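Local coordinates for protein digeranylgeranylglycerophospholipid reductase (Sulfolobus acidocaldarius, PDB 3ATR) that reduces the double bonds of the geranylgeranyl chains of archaeal membrane lipid precursors, using a bound FAD cofactor, to give saturated phytanyl lipids, at residues I117-T122 / N140-E145; Y7-I12 / R28-L33; M124-E129 / R165-P170. One frame throughout, in Å; residues are numbered along the deposited sequence.

Contact 1. Residues I117-T122 / N140-E145; sequences IWDLTT and NRRTNE. With FDA (dihydroflavine-adenine dinucleotide), chain B.
Asp119 and Arg142 meet in a two-pronged salt bridge. The guanidinium comes side-on: NE of Arg142 bonds OD1 of Asp119 at 2.9 Å, and NH2 of Arg142 bonds OD2 of Asp119 at 2.7 Å, both nearly straight. Each oxygen is met on its syn side, and the two flat groups are turned 26° apart. The long arginine chain, extended from CG to NE, reaches from the turn to the carboxylate, whose OD2 also accepts a hydrogen bond from the backbone N of Trp40. With chi1 at 71°, the carboxylate, whose CB does not point at the turn, is brought to the Arg142 guanidinium.

Leu120 fits between two arginines. Its CD1 lies over the centre of the Arg142 guanidinium, 3.7 Å from Arg142 CZ, while CD2 packs 3.3 Å from NH1 of Arg141. The branched leucine thus offers one methyl to each flat cation.

Segment 140-145 is the turn between the antiparallel strands 132-140 and 145-150, in which Asn144 and Glu145 both face Asn140 as a G1 beta bulge; Asn144 takes the left-handed backbone conformation usual for its first position. Thr121 and Asn140 form an antiparallel, non-hydrogen-bonded pair, beside which Arg141 N donates to Leu120 O at 2.8 Å.

Further out, Thr121 OG1 donates to Asp119 O, 2.8 Å away and from above the carbonyl plane, a bond that spans the bend between strands 116-118 and 121-129. The same strand brings Thr121 O to 3.3 Å from C2A of the FAD adenine, and Thr122 continues along that ring, its OG1 hydrogen-bonded to OG of Ser37, an FAD-binding residue.

Contact 2. Residues Y7-I12 / R28-L33; sequences YDVLII and RGLKIL. With FDA (dihydroflavine-adenine dinucleotide), chain B.
Tyr7 lays its ring between Lys31 and Leu33, with Lys31 CE over one face and Leu33 CB over the other, each 3.7 Å from the ring centroid. They stand at the start of a beta-alpha-beta unit of the Rossmann-type FAD-binding domain: strand 9-12, helix 16-25 and strand 32-35, the two strands parallel and adjacent.

A lysine suits this face of the tyrosine because its methylene chain, fully extended beyond CG, can run across the ring before the charge is reached. Its NZ then stands 4.5 Å from the ring centroid and only 6° off the normal, a cation-pi contact, while also donating to Lys6 O. The Tyr7 hydroxyl is hydrogen-bonded to OE1 of Glu116.

Asp8 and Lys31 exchange hydrogen bonds beside the first strand pair. OD2 of Asp8 accepts from Lys31 N at 2.7 Å, on the anti side of the carboxylate, and in return Lys31 O receives both Asp8 N and Val9 N. From there regular parallel bonding takes over, Leu33 N to Val9 O and Ile11 N to Leu33 O.

Beta-branched and leucine side chains fill the two faces. Val9, Ile11 and Ile32 pack against helix 16-25, the crossover helix, with Ile11 CD1 3.7 Å from Ile32 CG2. On the other face Leu10 and Leu33 lie side by side and point the same way. Gly29, in the turn before strand 32-35, has a positive phi of 93° that suits glycine. At the end of strand 9-12, Ile12 CG2 touches the adenine of the FAD, 3.5 Å from its N1A.

Contact 3. Residues M124-E129 / R165-P170; sequences MKPIFE and RSKLPP
Met124 offers its backbone to Lys167: NZ of Lys167 donates to Met124 O at 2.8 Å, tilted 35° from the carbonyl plane. The lysine chain is extended beyond CG, which gives it the length to cross from the 3-10 segment 165-167 to the strand, and its CD also lies against the same oxygen, 3.3 Å from Met124 O. Here the strand is uneven, since Met124 and Lys125 both face Val137 as a classic beta bulge, and the chain turns a corner at Lys125.

Pro126 follows directly after that corner. The Pro126 and Lys167 side chains cross at about a right angle, with Pro126 CD 3.7 Å from Lys167 CB. On the neighbouring part of the ring, Pro126 CB is pressed against Leu168 CD2 at 3.5 Å, closer than an ordinary carbon-carbon contact. A compact ring with no polar hydrogen suits this buried place, where Phe164 also packs against it.

Two residues on, Phe128 points the same way as Pro126, as alternation along a strand requires. With CG anti to the backbone N (chi1 -174°), its ring reaches the loop: Pro169 CG sits over one face, 4.0 Å from the ring centroid, in a CH-pi contact. The compact proline ring can lay a CH2 group on an aromatic face. Leu168 CD2 approaches the same ring obliquely, 4.0 Å from Phe128 CD1, and Leu168 continues inward to Val133 and Ile284.

Mostly apolar packing, with one lysine-to-carbonyl hydrogen bond at its end, joins an edge strand to a loop: strand 121-129 borders the small mixed sheet, and residues 165-170, on the way from strand 153-156 of the Rossmann-type sheet to strand 183-193, cover it.

From the N terminus, contact 2 comes first: it closes the loop through helix 16-25 and pairs strand 9-12 with strand 32-35 before either of the others opens. Contact 1 then joins the bend between strands 116-118 and 121-129 to the turn after strand 132-140. Contact 3 starts just beyond, at 124-129, and ends after contact 1 has closed, so the two cross, and strand 121-129 serves both. Contacts 1 and 2 touch where Trp118 packs on Leu33 and Tyr7. Contact 2 builds the Rossmann-type sheet itself; contact 1 lies where the chain passes from that sheet into the small mixed one, and contact 3 joins the small sheet's edge strand to a loop after strand 153-156. Contacts 1 and 2 both reach the FAD adenine.

Contact 1. Residues I117-T122 / N140-E145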
loop_
_atom_site.group_PDB
_atom_site.type_symbol
_atom_site.label_atom_id
_atom_site.label_comp_id
_atom_site.label_asym_id
_atom_site.label_seq_id
_atom_site.Cartn_x
_atom_site.Cartn_y
_atom_site.Cartn_z
ATOM N N ILE A 117 13.496 15.612 -13.797
ATOM C CA ILE A 117 12.472 14.601 -14.050
ATOM C C ILE A 117 12.373 14.308 -15.532
ATOM O O ILE A 117 12.151 15.247 -16.334
ATOM C CB ILE A 117 11.092 15.058 -13.505
ATOM C CG1 ILE A 117 11.188 15.331 -11.980
ATOM C CG2 ILE A 117 10.027 14.035 -13.836
ATOM C CD1 ILE A 117 9.953 15.956 -11.366
ATOM N N TRP A 118 12.572 13.040 -15.910
ATOM C CA TRP A 118 12.335 12.629 -17.307
ATOM C C TRP A 118 11.139 11.694 -17.397
ATOM O O TRP A 118 11.205 10.574 -16.882
ATOM C CB TRP A 118 13.533 11.870 -17.893
ATOM C CG TRP A 118 14.821 12.639 -17.857
ATOM C CD1 TRP A 118 14.976 13.977 -17.674
ATOM C CD2 TRP A 118 16.118 12.109 -18.095
ATOM N NE1 TRP A 118 16.303 14.314 -17.746
ATOM C CE2 TRP A 118 17.032 13.175 -17.969
ATOM C CE3 TRP A 118 16.607 10.816 -18.344
ATOM C CZ2 TRP A 118 18.413 13.006 -18.133
ATOM C CZ3 TRP A 118 17.987 10.639 -18.490
ATOM C CH2 TRP A 118 18.867 11.730 -18.381
ATOM N N ASP A 119 10.102 12.141 -18.093
ATOM C CA ASP A 119 8.952 11.277 -18.391
ATOM C C ASP A 119 9.251 10.463 -19.655
ATOM O O ASP A 119 10.323 10.629 -20.259
ATOM C CB ASP A 119 7.680 12.118 -18.544
ATOM C CG ASP A 119 7.652 12.972 -19.819
ATOM O OD1 ASP A 119 8.722 13.314 -20.402
ATOM O OD2 ASP A 119 6.525 13.348 -20.216
ATOM N N LEU A 120 8.318 9.586 -20.042
ATOM C CA LEU A 120 8.484 8.663 -21.172
ATOM C C LEU A 120 9.848 7.974 -21.149
ATOM O O LEU A 120 10.462 7.745 -22.223
ATOM C CB LEU A 120 8.281 9.386 -22.520
ATOM C CG LEU A 120 6.827 9.781 -22.852
ATOM C CD1 LEU A 120 6.758 10.455 -24.246
ATOM C CD2 LEU A 120 5.920 8.567 -22.838
ATOM N N THR A 121 10.330 7.656 -19.941
ATOM C CA THR A 121 11.674 7.123 -19.785
ATOM C C THR A 121 11.608 5.859 -18.908
ATOM O O THR A 121 11.155 5.904 -17.775
ATOM C CB THR A 121 12.658 8.165 -19.161
ATOM O OG1 THR A 121 12.803 9.257 -20.057
ATOM C CG2 THR A 121 14.065 7.539 -18.918
ATOM N N THR A 122 12.049 4.735 -19.457
ATOM C CA THR A 122 12.014 3.449 -18.746
ATOM C C THR A 122 13.408 2.974 -18.331
ATOM O O THR A 122 14.314 2.978 -19.170
ATOM C CB THR A 122 11.378 2.371 -19.672
ATOM O OG1 THR A 122 10.068 2.817 -20.080
ATOM C CG2 THR A 122 11.193 1.085 -18.923
ATOM N N ASN A 140 14.977 6.655 -23.143
ATOM C CA ASN A 140 14.186 7.869 -23.163
ATOM C C ASN A 140 13.458 7.919 -24.488
ATOM O O ASN A 140 14.066 8.178 -25.542
ATOM C CB ASN A 140 15.063 9.123 -22.935
ATOM C CG ASN A 140 14.235 10.435 -22.856
ATOM O OD1 ASN A 140 13.128 10.537 -23.383
ATOM N ND2 ASN A 140 14.778 11.425 -22.156
ATOM N N ARG A 141 12.157 7.649 -24.441
ATOM C CA ARG A 141 11.347 7.676 -25.677
ATOM C C ARG A 141 11.212 9.057 -26.387
ATOM O O ARG A 141 11.148 9.105 -27.631
ATOM C CB ARG A 141 9.991 6.977 -25.464
ATOM C CG ARG A 141 9.303 6.733 -26.799
ATOM C CD ARG A 141 8.419 5.495 -26.803
ATOM N NE ARG A 141 7.258 5.501 -25.912
ATOM C CZ ARG A 141 6.241 6.375 -25.914
ATOM N NH1 ARG A 141 5.245 6.171 -25.061
ATOM N NH2 ARG A 141 6.207 7.445 -26.727
ATOM N N ARG A 142 11.241 10.169 -25.639
ATOM C CA ARG A 142 11.262 11.525 -26.257
ATOM C C ARG A 142 12.497 11.789 -27.121
ATOM O O ARG A 142 12.414 12.433 -28.167
ATOM C CB ARG A 142 11.163 12.643 -25.213
ATOM C CG ARG A 142 9.761 12.916 -24.805
ATOM C CD ARG A 142 9.611 14.147 -23.929
ATOM N NE ARG A 142 8.369 14.023 -23.160
ATOM C CZ ARG A 142 7.140 14.078 -23.667
ATOM N NH1 ARG A 142 6.931 14.276 -24.983
ATOM N NH2 ARG A 142 6.099 13.936 -22.851
ATOM N N THR A 143 13.650 11.301 -26.687
ATOM C CA THR A 143 14.868 11.507 -27.459
ATOM C C THR A 143 15.329 10.269 -28.267
ATOM O O THR A 143 16.310 10.360 -29.019
ATOM C CB THR A 143 15.997 11.973 -26.536
ATOM O OG1 THR A 143 16.163 11.012 -25.497
ATOM C CG2 THR A 143 15.675 13.325 -25.895
ATOM N N ASN A 144 14.629 9.135 -28.129
ATOM C CA ASN A 144 15.081 7.827 -28.663
ATOM C C ASN A 144 16.523 7.523 -28.330
ATOM O O ASN A 144 17.300 7.053 -29.185
ATOM C CB ASN A 144 14.879 7.729 -30.175
ATOM C CG ASN A 144 13.447 7.812 -30.537
ATOM O OD1 ASN A 144 12.746 6.798 -30.584
ATOM N ND2 ASN A 144 12.966 9.028 -30.727
ATOM N N GLU A 145 16.881 7.852 -27.100
ATOM C CA GLU A 145 18.226 7.685 -26.592
ATOM C C GLU A 145 18.204 6.593 -25.542
ATOM O O GLU A 145 17.369 6.605 -24.636
ATOM C CB GLU A 145 18.708 8.950 -25.878
ATOM C CG GLU A 145 19.307 10.024 -26.747
ATOM C CD GLU A 145 20.203 10.934 -25.935
ATOM O OE1 GLU A 145 19.690 11.653 -25.047
ATOM O OE2 GLU A 145 21.428 10.913 -26.173
HETATM P PA FDA B . 2.551 3.369 -8.733
HETATM O O1A FDA B . 2.145 2.108 -9.444
HETATM O O2A FDA B . 1.509 4.440 -8.537
HETATM O O5B FDA B . 3.680 4.126 -9.546
HETATM C C5B FDA B . 4.803 3.366 -10.120
HETATM C C4B FDA B . 5.347 4.154 -11.308
HETATM O O4B FDA B . 6.514 3.506 -11.820
HETATM C C3B FDA B . 4.352 4.239 -12.467
HETATM O O3B FDA B . 4.008 5.619 -12.700
HETATM C C2B FDA B . 5.077 3.565 -13.622
HETATM O O2B FDA B . 4.916 4.198 -14.887
HETATM C C1B FDA B . 6.544 3.663 -13.247
HETATM N N9A FDA B . 7.404 2.555 -13.705
HETATM C C8A FDA B . 7.255 1.228 -13.436
HETATM N N7A FDA B . 8.341 0.567 -13.932
HETATM C C5A FDA B . 9.191 1.521 -14.438
HETATM C C6A FDA B . 10.429 1.467 -15.061
HETATM N N6A FDA B . 11.051 0.267 -15.277
HETATM N N1A FDA B . 10.994 2.640 -15.483
HETATM C C2A FDA B . 10.398 3.858 -15.300
HETATM N N3A FDA B . 9.180 3.917 -14.678
HETATM C C4A FDA B . 8.584 2.762 -14.282
HETATM N N1 FDA B . -4.508 2.947 -1.940
HETATM C C2 FDA B . -5.044 4.008 -1.324
HETATM O O2 FDA B . -4.268 4.663 -0.605
HETATM N N3 FDA B . -6.375 4.354 -1.463
HETATM C C4 FDA B . -7.222 3.656 -2.246
HETATM O O4 FDA B . -8.410 3.984 -2.358
HETATM C C4X FDA B . -6.732 2.462 -2.935
HETATM N N5 FDA B . -7.541 1.691 -3.710
HETATM C C5X FDA B . -6.922 0.929 -4.657
HETATM C C6 FDA B . -7.726 0.409 -5.681
HETATM C C7 FDA B . -7.145 -0.356 -6.708
HETATM C C7M FDA B . -8.042 -0.849 -7.860
HETATM C C8 FDA B . -5.799 -0.621 -6.651
HETATM C C8M FDA B . -5.115 -1.429 -7.762
HETATM C C9 FDA B . -4.953 -0.125 -5.610
HETATM C C9A FDA B . -5.533 0.679 -4.590
HETATM N N10 FDA B . -4.731 1.183 -3.503
HETATM C C10 FDA B . -5.287 2.194 -2.757
HETATM C "C1'" FDA B . -3.252 1.089 -3.589
HETATM C "C2'" FDA B . -2.537 2.320 -4.196
HETATM O "O2'" FDA B . -3.130 2.673 -5.447
HETATM C "C3'" FDA B . -1.060 1.979 -4.416
HETATM O "O3'" FDA B . -0.608 1.286 -3.235
HETATM C "C4'" FDA B . -0.156 3.188 -4.617
HETATM O "O4'" FDA B . -0.705 4.018 -5.653
HETATM C "C5'" FDA B . 1.215 2.670 -5.084
HETATM O "O5'" FDA B . 2.077 3.812 -5.285
HETATM P P FDA B . 3.494 3.567 -5.971
HETATM O O1P FDA B . 4.128 4.936 -6.192
HETATM O O2P FDA B . 4.203 2.521 -5.151
HETATM O O3P FDA B . 3.189 2.798 -7.381
HETATM O O HOH W 1 11.863 12.897 -21.220
#

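Contact 2. Residues Y7-I12 / R28-L33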
loop_
_atom_site.group_PDB
_atom_site.type_symbol
_atom_site.label_atom_id
_atom_site.label_comp_id
_atom_site.label_asym_id
_atom_site.label_seq_id
_atom_site.Cartn_x
_atom_site.Cartn_y
_atom_site.Cartn_z
ATOM N N TYR A 7 24.551 10.795 -11.382
ATOM C CA TYR A 7 23.678 11.451 -10.450
ATOM C C TYR A 7 23.954 10.915 -9.055
ATOM O O TYR A 7 24.527 9.828 -8.909
ATOM C CB TYR A 7 22.207 11.155 -10.832
ATOM C CG TYR A 7 21.744 12.017 -11.949
ATOM C CD1 TYR A 7 21.036 13.204 -11.715
ATOM C CD2 TYR A 7 22.037 11.653 -13.273
ATOM C CE1 TYR A 7 20.630 14.013 -12.783
ATOM C CE2 TYR A 7 21.642 12.459 -14.347
ATOM C CZ TYR A 7 20.949 13.618 -14.092
ATOM O OH TYR A 7 20.579 14.342 -15.190
ATOM N N ASP A 8 23.545 11.641 -8.021
ATOM C CA ASP A 8 23.699 11.095 -6.681
ATOM C C ASP A 8 22.628 10.007 -6.455
ATOM O O ASP A 8 22.906 8.955 -5.894
ATOM C CB ASP A 8 23.562 12.184 -5.630
ATOM C CG ASP A 8 24.711 13.209 -5.690
ATOM O OD1 ASP A 8 25.868 12.786 -5.916
ATOM O OD2 ASP A 8 24.451 14.427 -5.500
ATOM N N VAL A 9 21.409 10.291 -6.870
ATOM C CA VAL A 9 20.253 9.382 -6.658
ATOM C C VAL A 9 19.439 9.311 -7.963
ATOM O O VAL A 9 19.165 10.364 -8.584
ATOM C CB VAL A 9 19.320 9.923 -5.548
ATOM C CG1 VAL A 9 18.129 8.923 -5.302
ATOM C CG2 VAL A 9 20.122 10.156 -4.229
ATOM N N LEU A 10 19.030 8.083 -8.319
ATOM C CA LEU A 10 18.138 7.805 -9.426
ATOM C C LEU A 10 16.851 7.233 -8.825
ATOM O O LEU A 10 16.885 6.224 -8.153
ATOM C CB LEU A 10 18.813 6.821 -10.388
ATOM C CG LEU A 10 17.839 6.255 -11.433
ATOM C CD1 LEU A 10 17.262 7.419 -12.314
ATOM C CD2 LEU A 10 18.436 5.070 -12.266
ATOM N N ILE A 11 15.727 7.897 -9.078
ATOM C CA ILE A 11 14.459 7.408 -8.579
ATOM C C ILE A 11 13.727 6.830 -9.766
ATOM O O ILE A 11 13.545 7.536 -10.758
ATOM C CB ILE A 11 13.600 8.524 -7.941
ATOM C CG1 ILE A 11 14.385 9.209 -6.795
ATOM C CG2 ILE A 11 12.235 7.909 -7.386
ATOM C CD1 ILE A 11 13.682 10.474 -6.254
ATOM N N ILE A 12 13.345 5.562 -9.667
ATOM C CA ILE A 12 12.706 4.900 -10.837
ATOM C C ILE A 12 11.220 4.725 -10.476
ATOM O O ILE A 12 10.850 3.896 -9.625
ATOM C CB ILE A 12 13.325 3.551 -11.155
ATOM C CG1 ILE A 12 14.849 3.659 -11.203
ATOM C CG2 ILE A 12 12.636 2.916 -12.436
ATOM C CD1 ILE A 12 15.592 2.345 -11.461
ATOM N N ARG A 28 18.463 19.477 -0.596
ATOM C CA ARG A 28 19.257 18.915 0.504
ATOM C C ARG A 28 20.665 18.633 0.023
ATOM O O ARG A 28 21.423 17.873 0.656
ATOM C CB ARG A 28 18.603 17.634 1.040
ATOM C CG ARG A 28 17.534 17.933 2.073
ATOM C CD ARG A 28 16.491 16.814 2.178
ATOM N NE ARG A 28 15.727 17.048 3.407
ATOM C CZ ARG A 28 14.629 17.807 3.507
ATOM N NH1 ARG A 28 14.061 17.983 4.695
ATOM N NH2 ARG A 28 14.077 18.365 2.433
ATOM N N GLY A 29 21.014 19.245 -1.097
ATOM C CA GLY A 29 22.370 19.201 -1.597
ATOM C C GLY A 29 22.694 18.108 -2.594
ATOM O O GLY A 29 23.836 17.964 -2.998
ATOM N N LEU A 30 21.709 17.304 -2.972
ATOM C CA LEU A 30 22.003 16.155 -3.844
ATOM C C LEU A 30 21.495 16.365 -5.276
ATOM O O LEU A 30 20.516 17.106 -5.500
ATOM C CB LEU A 30 21.331 14.902 -3.275
ATOM C CG LEU A 30 21.694 14.535 -1.846
ATOM C CD1 LEU A 30 20.895 13.284 -1.367
ATOM C CD2 LEU A 30 23.162 14.340 -1.710
ATOM N N LYS A 31 22.115 15.672 -6.228
ATOM C CA LYS A 31 21.756 15.756 -7.655
ATOM C C LYS A 31 20.868 14.531 -7.937
ATOM O O LYS A 31 21.357 13.374 -7.978
ATOM C CB LYS A 31 23.022 15.681 -8.511
ATOM C CG LYS A 31 22.800 15.736 -10.039
ATOM C CD LYS A 31 24.092 15.610 -10.835
ATOM C CE LYS A 31 23.771 15.581 -12.332
ATOM N NZ LYS A 31 25.071 15.415 -13.052
ATOM N N ILE A 32 19.593 14.792 -8.158
ATOM C CA ILE A 32 18.587 13.721 -8.192
ATOM C C ILE A 32 17.911 13.686 -9.571
ATOM O O ILE A 32 17.598 14.753 -10.143
ATOM C CB ILE A 32 17.518 13.937 -7.113
ATOM C CG1 ILE A 32 18.123 13.976 -5.696
ATOM C CG2 ILE A 32 16.456 12.777 -7.160
ATOM C CD1 ILE A 32 17.284 14.876 -4.764
ATOM N N LEU A 33 17.764 12.472 -10.102
ATOM C CA LEU A 33 17.027 12.264 -11.332
ATOM C C LEU A 33 15.885 11.300 -11.011
ATOM O O LEU A 33 16.106 10.272 -10.391
ATOM C CB LEU A 33 17.924 11.647 -12.406
ATOM C CG LEU A 33 17.178 11.155 -13.664
ATOM C CD1 LEU A 33 16.576 12.369 -14.380
ATOM C CD2 LEU A 33 18.120 10.429 -14.610
HETATM P PA FDA B . 2.551 3.369 -8.733
HETATM O O1A FDA B . 2.145 2.108 -9.444
HETATM O O2A FDA B . 1.509 4.440 -8.537
HETATM O O5B FDA B . 3.680 4.126 -9.546
HETATM C C5B FDA B . 4.803 3.366 -10.120
HETATM C C4B FDA B . 5.347 4.154 -11.308
HETATM O O4B FDA B . 6.514 3.506 -11.820
HETATM C C3B FDA B . 4.352 4.239 -12.467
HETATM O O3B FDA B . 4.008 5.619 -12.700
HETATM C C2B FDA B . 5.077 3.565 -13.622
HETATM O O2B FDA B . 4.916 4.198 -14.887
HETATM C C1B FDA B . 6.544 3.663 -13.247
HETATM N N9A FDA B . 7.404 2.555 -13.705
HETATM C C8A FDA B . 7.255 1.228 -13.436
HETATM N N7A FDA B . 8.341 0.567 -13.932
HETATM C C5A FDA B . 9.191 1.521 -14.438
HETATM C C6A FDA B . 10.429 1.467 -15.061
HETATM N N6A FDA B . 11.051 0.267 -15.277
HETATM N N1A FDA B . 10.994 2.640 -15.483
HETATM C C2A FDA B . 10.398 3.858 -15.300
HETATM N N3A FDA B . 9.180 3.917 -14.678
HETATM C C4A FDA B . 8.584 2.762 -14.282
HETATM N N1 FDA B . -4.508 2.947 -1.940
HETATM C C2 FDA B . -5.044 4.008 -1.324
HETATM O O2 FDA B . -4.268 4.663 -0.605
HETATM N N3 FDA B . -6.375 4.354 -1.463
HETATM C C4 FDA B . -7.222 3.656 -2.246
HETATM O O4 FDA B . -8.410 3.984 -2.358
HETATM C C4X FDA B . -6.732 2.462 -2.935
HETATM N N5 FDA B . -7.541 1.691 -3.710
HETATM C C5X FDA B . -6.922 0.929 -4.657
HETATM C C6 FDA B . -7.726 0.409 -5.681
HETATM C C7 FDA B . -7.145 -0.356 -6.708
HETATM C C7M FDA B . -8.042 -0.849 -7.860
HETATM C C8 FDA B . -5.799 -0.621 -6.651
HETATM C C8M FDA B . -5.115 -1.429 -7.762
HETATM C C9 FDA B . -4.953 -0.125 -5.610
HETATM C C9A FDA B . -5.533 0.679 -4.590
HETATM N N10 FDA B . -4.731 1.183 -3.503
HETATM C C10 FDA B . -5.287 2.194 -2.757
HETATM C "C1'" FDA B . -3.252 1.089 -3.589
HETATM C "C2'" FDA B . -2.537 2.320 -4.196
HETATM O "O2'" FDA B . -3.130 2.673 -5.447
HETATM C "C3'" FDA B . -1.060 1.979 -4.416
HETATM O "O3'" FDA B . -0.608 1.286 -3.235
HETATM C "C4'" FDA B . -0.156 3.188 -4.617
HETATM O "O4'" FDA B . -0.705 4.018 -5.653
HETATM C "C5'" FDA B . 1.215 2.670 -5.084
HETATM O "O5'" FDA B . 2.077 3.812 -5.285
HETATM P P FDA B . 3.494 3.567 -5.971
HETATM O O1P FDA B . 4.128 4.936 -6.192
HETATM O O2P FDA B . 4.203 2.521 -5.151
HETATM O O3P FDA B . 3.189 2.798 -7.381
#

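Contact 3. Residues M124-E129 / R165-P170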
loop_
_atom_site.group_PDB
_atom_site.type_symbol
_atom_site.label_atom_id
_atom_site.label_comp_id
_atom_site.label_asym_id
_atom_site.label_seq_id
_atom_site.Cartn_x
_atom_site.Cartn_y
_atom_site.Cartn_z
ATOM N N MET A 124 15.602 0.074 -17.981
ATOM C CA MET A 124 15.495 -1.207 -18.668
ATOM C C MET A 124 16.313 -2.318 -18.024
ATOM O O MET A 124 15.979 -3.530 -18.176
ATOM C CB MET A 124 15.977 -1.078 -20.105
ATOM C CG MET A 124 15.224 -0.027 -20.895
ATOM S SD MET A 124 13.585 -0.644 -21.166
ATOM C CE MET A 124 13.905 -1.934 -22.411
ATOM N N LYS A 125 17.421 -1.928 -17.421
ATOM C CA LYS A 125 18.419 -2.895 -16.950
ATOM C C LYS A 125 19.181 -2.244 -15.802
ATOM O O LYS A 125 19.687 -1.129 -15.941
ATOM C CB LYS A 125 19.401 -3.265 -18.076
ATOM C CG LYS A 125 20.563 -4.193 -17.606
ATOM C CD LYS A 125 21.691 -4.302 -18.616
ATOM C CE LYS A 125 23.082 -4.256 -17.953
ATOM N NZ LYS A 125 24.172 -4.019 -18.989
ATOM N N PRO A 126 19.330 -2.957 -14.686
ATOM C CA PRO A 126 20.191 -2.435 -13.628
ATOM C C PRO A 126 21.677 -2.438 -13.993
ATOM O O PRO A 126 22.167 -3.303 -14.739
ATOM C CB PRO A 126 19.985 -3.445 -12.474
ATOM C CG PRO A 126 18.677 -4.125 -12.800
ATOM C CD PRO A 126 18.681 -4.216 -14.304
ATOM N N ILE A 127 22.406 -1.465 -13.479
ATOM C CA ILE A 127 23.847 -1.542 -13.515
ATOM C C ILE A 127 24.205 -2.161 -12.188
ATOM O O ILE A 127 23.970 -1.553 -11.142
ATOM C CB ILE A 127 24.490 -0.168 -13.625
ATOM C CG1 ILE A 127 24.008 0.538 -14.891
ATOM C CG2 ILE A 127 26.029 -0.272 -13.593
ATOM C CD1 ILE A 127 24.525 1.922 -14.998
ATOM N N PHE A 128 24.729 -3.383 -12.243
ATOM C CA PHE A 128 25.081 -4.092 -11.034
ATOM C C PHE A 128 26.546 -4.509 -11.199
ATOM O O PHE A 128 26.899 -5.323 -12.063
ATOM C CB PHE A 128 24.153 -5.289 -10.784
ATOM C CG PHE A 128 24.399 -5.971 -9.469
ATOM C CD1 PHE A 128 23.830 -5.481 -8.297
ATOM C CD2 PHE A 128 25.260 -7.090 -9.412
ATOM C CE1 PHE A 128 24.095 -6.085 -7.060
ATOM C CE2 PHE A 128 25.509 -7.714 -8.193
ATOM C CZ PHE A 128 24.931 -7.220 -7.034
ATOM N N GLU A 129 27.401 -3.908 -10.398
ATOM C CA GLU A 129 28.851 -4.121 -10.568
ATOM C C GLU A 129 29.490 -4.138 -9.205
ATOM O O GLU A 129 29.077 -3.413 -8.323
ATOM C CB GLU A 129 29.480 -2.992 -11.389
ATOM C CG GLU A 129 28.940 -2.796 -12.821
ATOM C CD GLU A 129 29.226 -3.959 -13.783
ATOM O OE1 GLU A 129 30.230 -4.702 -13.602
ATOM O OE2 GLU A 129 28.444 -4.121 -14.752
ATOM N N ARG A 165 13.927 -4.101 -9.726
ATOM C CA ARG A 165 14.533 -4.993 -8.752
ATOM C C ARG A 165 14.401 -6.471 -9.150
ATOM O O ARG A 165 15.281 -7.255 -8.807
ATOM C CB ARG A 165 14.050 -4.754 -7.306
ATOM C CG ARG A 165 12.567 -5.156 -7.067
ATOM C CD ARG A 165 12.176 -4.698 -5.632
ATOM N NE ARG A 165 10.844 -5.200 -5.254
ATOM C CZ ARG A 165 10.607 -6.429 -4.799
ATOM N NH1 ARG A 165 11.595 -7.327 -4.678
ATOM N NH2 ARG A 165 9.345 -6.784 -4.488
ATOM N N SER A 166 13.339 -6.843 -9.866
ATOM C CA SER A 166 13.189 -8.237 -10.329
ATOM C C SER A 166 14.275 -8.646 -11.359
ATOM O O SER A 166 14.399 -9.816 -11.635
ATOM C CB SER A 166 11.794 -8.442 -10.901
ATOM O OG SER A 166 11.622 -7.624 -12.050
ATOM N N LYS A 167 15.045 -7.686 -11.881
ATOM C CA LYS A 167 16.119 -7.973 -12.885
ATOM C C LYS A 167 17.471 -8.103 -12.197
ATOM O O LYS A 167 18.512 -8.329 -12.838
ATOM C CB LYS A 167 16.190 -6.894 -13.972
ATOM C CG LYS A 167 14.900 -6.752 -14.732
ATOM C CD LYS A 167 14.979 -5.765 -15.901
ATOM C CE LYS A 167 13.624 -5.816 -16.654
ATOM N NZ LYS A 167 13.505 -4.884 -17.834
ATOM N N LEU A 168 17.463 -7.970 -10.880
ATOM C CA LEU A 168 18.698 -8.093 -10.121
ATOM C C LEU A 168 19.009 -9.545 -9.796
ATOM O O LEU A 168 18.113 -10.401 -9.878
ATOM C CB LEU A 168 18.629 -7.243 -8.826
ATOM C CG LEU A 168 18.713 -5.729 -9.061
ATOM C CD1 LEU A 168 18.419 -5.009 -7.744
ATOM C CD2 LEU A 168 20.091 -5.333 -9.575
ATOM N N PRO A 169 20.289 -9.836 -9.449
ATOM C CA PRO A 169 20.680 -11.198 -9.115
ATOM C C PRO A 169 19.779 -11.785 -8.034
ATOM O O PRO A 169 19.538 -11.142 -7.003
ATOM C CB PRO A 169 22.121 -11.052 -8.660
ATOM C CG PRO A 169 22.623 -9.810 -9.367
ATOM C CD PRO A 169 21.432 -8.907 -9.413
ATOM N N PRO A 170 19.255 -12.988 -8.287
ATOM C CA PRO A 170 18.165 -13.518 -7.469
ATOM C C PRO A 170 18.610 -13.892 -6.052
ATOM O O PRO A 170 17.755 -14.121 -5.216
ATOM C CB PRO A 170 17.685 -14.751 -8.275
ATOM C CG PRO A 170 18.896 -15.156 -9.089
ATOM C CD PRO A 170 19.518 -13.833 -9.472
#